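Local coordinates for protein chloride intracellular channel exc-4 (Caenorhabditis elegans, PDB 2YV9) that may insert into membranes and form chloride channels, and regulates the size of the tube lumen as the worm's excretory canal grows, at residues A[43-48]-A[195-200]; A[169-174]-A[181-186]. All coordinates share one frame; numbering follows the deposited sequence.

Contact 1: residues A[43-48]-A[195-200]; sequences FWMELY and LMPRLH
Met45 reaches across from helix 38-52 and sets its sulfur beside the CG-CD bond of Pro197 on helix 190-210. The methionine chain meets the ring at a slant, with SD 3.8 Å from Pro197 CG and 4.0 Å from Pro197 CD. From CB onward Met45 is extended (chi2 -177°) and carries SD out to meet the proline ring about midway between backbones whose CA atoms, at Met45 and Pro197, are 9.6 Å apart. A bend at chi3 (57°) then swings the terminal methyl off the proline towards Met196, where Met45 CE lies a looser 4.3 Å from Met196 SD. Met196 starts out towards helix 38-52, but its far end turns away to pack on Tyr224 and Ala228 of helix 219-228. No hydrogen bond crosses here: the grip is dispersion between buried apolar groups, with Phe234 and Ser237 also against Met45. Pro197 has no N-H for the preceding turn, and helix 190-210 kinks there. This is the domain interface of the GST fold, where the first helix of the thioredoxin-like domain, predicted to become transmembrane, packs on the helical C-terminal domain.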
# COMPACT_ATOMS: atom_id res chain seq x y z
N PHE A 43 -10.82 -0.10 2.16
CA PHE A 43 -11.20 -0.90 1.01
C PHE A 43 -12.38 -1.81 1.29
O PHE A 43 -13.21 -2.07 0.38
CB PHE A 43 -10.04 -1.66 0.39
CG PHE A 43 -8.98 -0.76 -0.12
CD1 PHE A 43 -9.30 0.25 -1.00
CD2 PHE A 43 -7.68 -0.87 0.31
CE1 PHE A 43 -8.33 1.11 -1.46
CE2 PHE A 43 -6.72 -0.01 -0.17
CZ PHE A 43 -7.03 0.97 -1.02
N TRP A 44 -12.48 -2.31 2.51
CA TRP A 44 -13.63 -3.15 2.86
C TRP A 44 -14.89 -2.31 2.74
O TRP A 44 -15.87 -2.74 2.09
CB TRP A 44 -13.47 -3.74 4.25
CG TRP A 44 -14.47 -4.81 4.67
CD1 TRP A 44 -15.67 -5.15 4.09
CD2 TRP A 44 -14.32 -5.63 5.82
NE1 TRP A 44 -16.25 -6.19 4.82
CE2 TRP A 44 -15.42 -6.50 5.88
CE3 TRP A 44 -13.30 -5.75 6.79
CZ2 TRP A 44 -15.58 -7.41 6.91
CZ3 TRP A 44 -13.44 -6.69 7.78
CH2 TRP A 44 -14.59 -7.51 7.85
N MET A 45 -14.86 -1.06 3.26
CA MET A 45 -16.05 -0.23 3.07
C MET A 45 -16.41 -0.04 1.60
O MET A 45 -17.60 -0.11 1.19
CB MET A 45 -15.87 1.14 3.71
CG MET A 45 -15.82 1.09 5.23
SD MET A 45 -15.70 2.62 6.15
CE MET A 45 -17.13 3.48 5.55
N GLU A 46 -15.41 0.20 0.77
CA GLU A 46 -15.66 0.37 -0.67
C GLU A 46 -16.23 -0.93 -1.28
O GLU A 46 -17.21 -0.92 -2.07
CB GLU A 46 -14.39 0.81 -1.35
CG GLU A 46 -13.95 2.24 -0.96
CD GLU A 46 -12.60 2.64 -1.51
OE1 GLU A 46 -11.97 1.83 -2.25
OE2 GLU A 46 -12.18 3.76 -1.21
N LEU A 47 -15.60 -2.05 -1.00
CA LEU A 47 -16.15 -3.34 -1.46
C LEU A 47 -17.58 -3.58 -0.98
O LEU A 47 -18.40 -4.11 -1.76
CB LEU A 47 -15.24 -4.49 -1.05
CG LEU A 47 -13.94 -4.45 -1.87
CD1 LEU A 47 -12.90 -5.46 -1.29
CD2 LEU A 47 -14.09 -4.74 -3.31
N TYR A 48 -17.90 -3.21 0.24
CA TYR A 48 -19.25 -3.38 0.79
C TYR A 48 -20.24 -2.55 -0.02
O TYR A 48 -21.35 -3.00 -0.33
CB TYR A 48 -19.35 -3.03 2.29
CG TYR A 48 -20.56 -3.67 2.92
CD1 TYR A 48 -20.45 -4.88 3.61
CD2 TYR A 48 -21.81 -3.10 2.80
CE1 TYR A 48 -21.57 -5.49 4.14
CE2 TYR A 48 -22.94 -3.70 3.34
CZ TYR A 48 -22.81 -4.89 4.01
OH TYR A 48 -23.95 -5.50 4.58
N LEU A 195 -12.18 8.82 6.53
CA LEU A 195 -12.49 9.63 7.75
C LEU A 195 -13.29 8.87 8.79
O LEU A 195 -13.06 9.05 9.96
CB LEU A 195 -13.31 10.87 7.33
CG LEU A 195 -13.56 11.88 8.44
CD1 LEU A 195 -12.23 12.32 9.09
CD2 LEU A 195 -14.36 13.10 7.86
N MET A 196 -14.30 8.08 8.40
CA MET A 196 -15.15 7.51 9.43
C MET A 196 -14.31 6.52 10.30
O MET A 196 -14.33 6.61 11.52
CB MET A 196 -16.40 6.86 8.85
CG MET A 196 -17.38 7.89 8.29
SD MET A 196 -18.77 7.01 7.46
CE MET A 196 -20.02 8.34 7.55
N PRO A 197 -13.53 5.64 9.64
CA PRO A 197 -12.64 4.81 10.55
C PRO A 197 -11.68 5.64 11.42
O PRO A 197 -11.55 5.37 12.59
CB PRO A 197 -11.90 3.92 9.55
CG PRO A 197 -12.88 3.81 8.35
CD PRO A 197 -13.46 5.22 8.24
N ARG A 198 -11.10 6.70 10.87
CA ARG A 198 -10.20 7.56 11.65
C ARG A 198 -10.93 8.20 12.85
O ARG A 198 -10.43 8.24 13.99
CB ARG A 198 -9.45 8.53 10.76
CG ARG A 198 -8.44 7.82 9.85
CD ARG A 198 -7.80 8.74 8.78
NE ARG A 198 -6.70 8.10 8.06
CZ ARG A 198 -6.84 7.03 7.28
NH1 ARG A 198 -8.05 6.54 7.04
NH2 ARG A 198 -5.78 6.47 6.73
N LEU A 199 -12.13 8.72 12.60
CA LEU A 199 -12.90 9.28 13.67
C LEU A 199 -13.20 8.27 14.76
O LEU A 199 -13.09 8.58 15.93
CB LEU A 199 -14.17 9.92 13.14
CG LEU A 199 -14.04 11.22 12.38
CD1 LEU A 199 -15.40 11.64 11.71
CD2 LEU A 199 -13.59 12.42 13.31
N HIS A 200 -13.61 7.07 14.36
CA HIS A 200 -13.96 6.04 15.34
C HIS A 200 -12.73 5.62 16.12
O HIS A 200 -12.79 5.49 17.36
CB HIS A 200 -14.50 4.82 14.63
CG HIS A 200 -15.04 3.80 15.58
ND1 HIS A 200 -16.06 4.05 16.48
CD2 HIS A 200 -14.64 2.53 15.81
CE1 HIS A 200 -16.27 2.96 17.20
NE2 HIS A 200 -15.42 2.03 16.81

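Contact 2: residues A[169-174]-A[181-186]; sequences SNIDQL and RYLLGN
Leu183 meets Ile171 and Leu174 through methyl groups alone, and the flat groups stand to the sides of that cluster. On helix 155-178 the amide of Gln173 folds back along its own helix: its NE2 donates to Ser169 OG at 3.0 Å, the hydroxyl oxygen lying only 7° out of the amide plane, with a weak second bond to the Ser169 carbonyl. On the loop side the Tyr182 ring leans towards helices 190-210 and 219-228, and its hydroxyl is hydrogen-bonded to Thr231 OG1. Between these, Leu183 reaches out with one branch. Its CD1 comes 4.3 Å from Leu174 CD2 and 4.5 Å from Ile171 CG2, so a single methyl faces two residues one helical turn apart. Leu174 carries CG anti to the backbone N (chi1 180°), which brings its branched end towards the loop. The backbone around Leu183 is tied down separately: Tyr182 N bonds to Gly185 O at 2.9 Å, Leu183 N to Asp192 OD1, and Leu183 O to Arg178 NH1. Ala119 of helix 117-140 and Leu195 of helix 190-210 also pack on Leu183. Spacings this long imply a modest contact of apolar surfaces without directional bonds; the directional bonds at this point of the loop belong to its backbone, and the leucine side chain, buried among the helices, adds nonpolar packing.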
# COMPACT_ATOMS: atom_id res chain seq x y z
N SER A 169 -12.98 20.49 14.87
CA SER A 169 -13.81 21.69 14.73
C SER A 169 -13.94 22.10 13.27
O SER A 169 -15.03 22.42 12.82
CB SER A 169 -13.29 22.86 15.53
OG SER A 169 -14.26 23.91 15.46
N ASN A 170 -12.83 22.04 12.53
CA ASN A 170 -12.82 22.38 11.08
C ASN A 170 -13.75 21.46 10.27
O ASN A 170 -14.56 21.91 9.45
CB ASN A 170 -11.41 22.35 10.53
CG ASN A 170 -10.52 23.48 11.08
OD1 ASN A 170 -11.00 24.46 11.63
ND2 ASN A 170 -9.21 23.32 10.92
N ILE A 171 -13.69 20.17 10.56
CA ILE A 171 -14.61 19.21 9.97
C ILE A 171 -16.09 19.43 10.37
O ILE A 171 -17.00 19.38 9.50
CB ILE A 171 -14.11 17.77 10.25
CG1 ILE A 171 -12.67 17.58 9.72
CG2 ILE A 171 -15.08 16.76 9.63
CD1 ILE A 171 -12.06 16.18 10.04
N ASP A 172 -16.35 19.68 11.65
CA ASP A 172 -17.68 20.09 12.07
C ASP A 172 -18.18 21.26 11.22
O ASP A 172 -19.29 21.21 10.77
CB ASP A 172 -17.68 20.51 13.52
CG ASP A 172 -19.08 20.72 14.07
OD1 ASP A 172 -19.88 19.77 14.16
OD2 ASP A 172 -19.36 21.87 14.50
N GLN A 173 -17.31 22.27 11.06
CA GLN A 173 -17.66 23.49 10.32
C GLN A 173 -17.96 23.18 8.86
O GLN A 173 -18.97 23.67 8.31
CB GLN A 173 -16.52 24.51 10.44
CG GLN A 173 -16.49 25.18 11.82
CD GLN A 173 -15.25 26.06 12.05
OE1 GLN A 173 -15.04 27.04 11.34
NE2 GLN A 173 -14.43 25.71 13.06
N LEU A 174 -17.13 22.35 8.24
CA LEU A 174 -17.37 21.92 6.86
C LEU A 174 -18.70 21.19 6.69
O LEU A 174 -19.46 21.43 5.76
CB LEU A 174 -16.24 21.00 6.41
CG LEU A 174 -16.34 20.45 4.99
CD1 LEU A 174 -16.52 21.63 3.99
CD2 LEU A 174 -15.11 19.61 4.68
N ARG A 181 -25.13 14.40 4.32
CA ARG A 181 -25.16 13.19 5.13
C ARG A 181 -23.76 12.61 5.26
O ARG A 181 -23.32 12.19 6.38
CB ARG A 181 -26.01 12.14 4.43
CG ARG A 181 -26.14 10.83 5.16
CD ARG A 181 -27.31 10.88 6.11
NE ARG A 181 -28.57 10.77 5.37
CZ ARG A 181 -29.76 11.18 5.81
NH1 ARG A 181 -29.91 11.73 7.02
NH2 ARG A 181 -30.83 11.03 5.03
N TYR A 182 -23.13 12.50 4.10
CA TYR A 182 -21.72 12.09 4.01
C TYR A 182 -20.85 13.33 3.80
O TYR A 182 -21.38 14.45 3.76
CB TYR A 182 -21.54 10.96 2.95
CG TYR A 182 -22.26 9.66 3.36
CD1 TYR A 182 -21.64 8.74 4.23
CD2 TYR A 182 -23.54 9.38 2.94
CE1 TYR A 182 -22.28 7.59 4.65
CE2 TYR A 182 -24.21 8.22 3.35
CZ TYR A 182 -23.56 7.32 4.23
OH TYR A 182 -24.18 6.16 4.64
N LEU A 183 -19.53 13.19 3.72
CA LEU A 183 -18.63 14.31 3.74
C LEU A 183 -18.81 15.19 2.51
O LEU A 183 -18.71 16.41 2.62
CB LEU A 183 -17.17 13.85 3.86
CG LEU A 183 -16.09 14.87 4.18
CD1 LEU A 183 -16.32 15.54 5.52
CD2 LEU A 183 -14.72 14.20 4.17
N LEU A 184 -19.08 14.57 1.37
CA LEU A 184 -19.20 15.33 0.10
C LEU A 184 -20.59 15.47 -0.47
O LEU A 184 -20.79 16.21 -1.45
CB LEU A 184 -18.37 14.64 -0.96
CG LEU A 184 -16.90 15.01 -1.02
CD1 LEU A 184 -16.16 14.82 0.31
CD2 LEU A 184 -16.27 14.23 -2.20
N GLY A 185 -21.55 14.75 0.08
CA GLY A 185 -22.89 14.74 -0.46
C GLY A 185 -23.71 13.64 0.15
O GLY A 185 -23.43 13.21 1.31
N ASN A 186 -24.72 13.19 -0.59
CA ASN A 186 -25.68 12.22 -0.10
C ASN A 186 -25.20 10.77 -0.16
O ASN A 186 -25.86 9.88 0.39
CB ASN A 186 -26.96 12.33 -0.91
CG ASN A 186 -28.13 11.64 -0.26
OD1 ASN A 186 -28.76 10.75 -0.85
ND2 ASN A 186 -28.43 12.04 0.97

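In the fold
From the N terminus the chain builds the thioredoxin-like sheet and helix 38-52, then runs on through the helical domain. Contact 1 closes a long loop, with 146 residues between its segments, when helix 190-210 comes back against helix 38-52. Contact 2 is nested inside that loop: residues 181-186 turn back on the end of helix 155-178 just before helix 190-210 begins. Contact 1 therefore joins the two domains near the middle of the molecule, while contact 2 lies within the helical one, their centres about 15 Å apart. Helix 190-210 links them directly, with Leu195 packing on Ile171, and Met196 CE 3.7 Å from Tyr182 CD1.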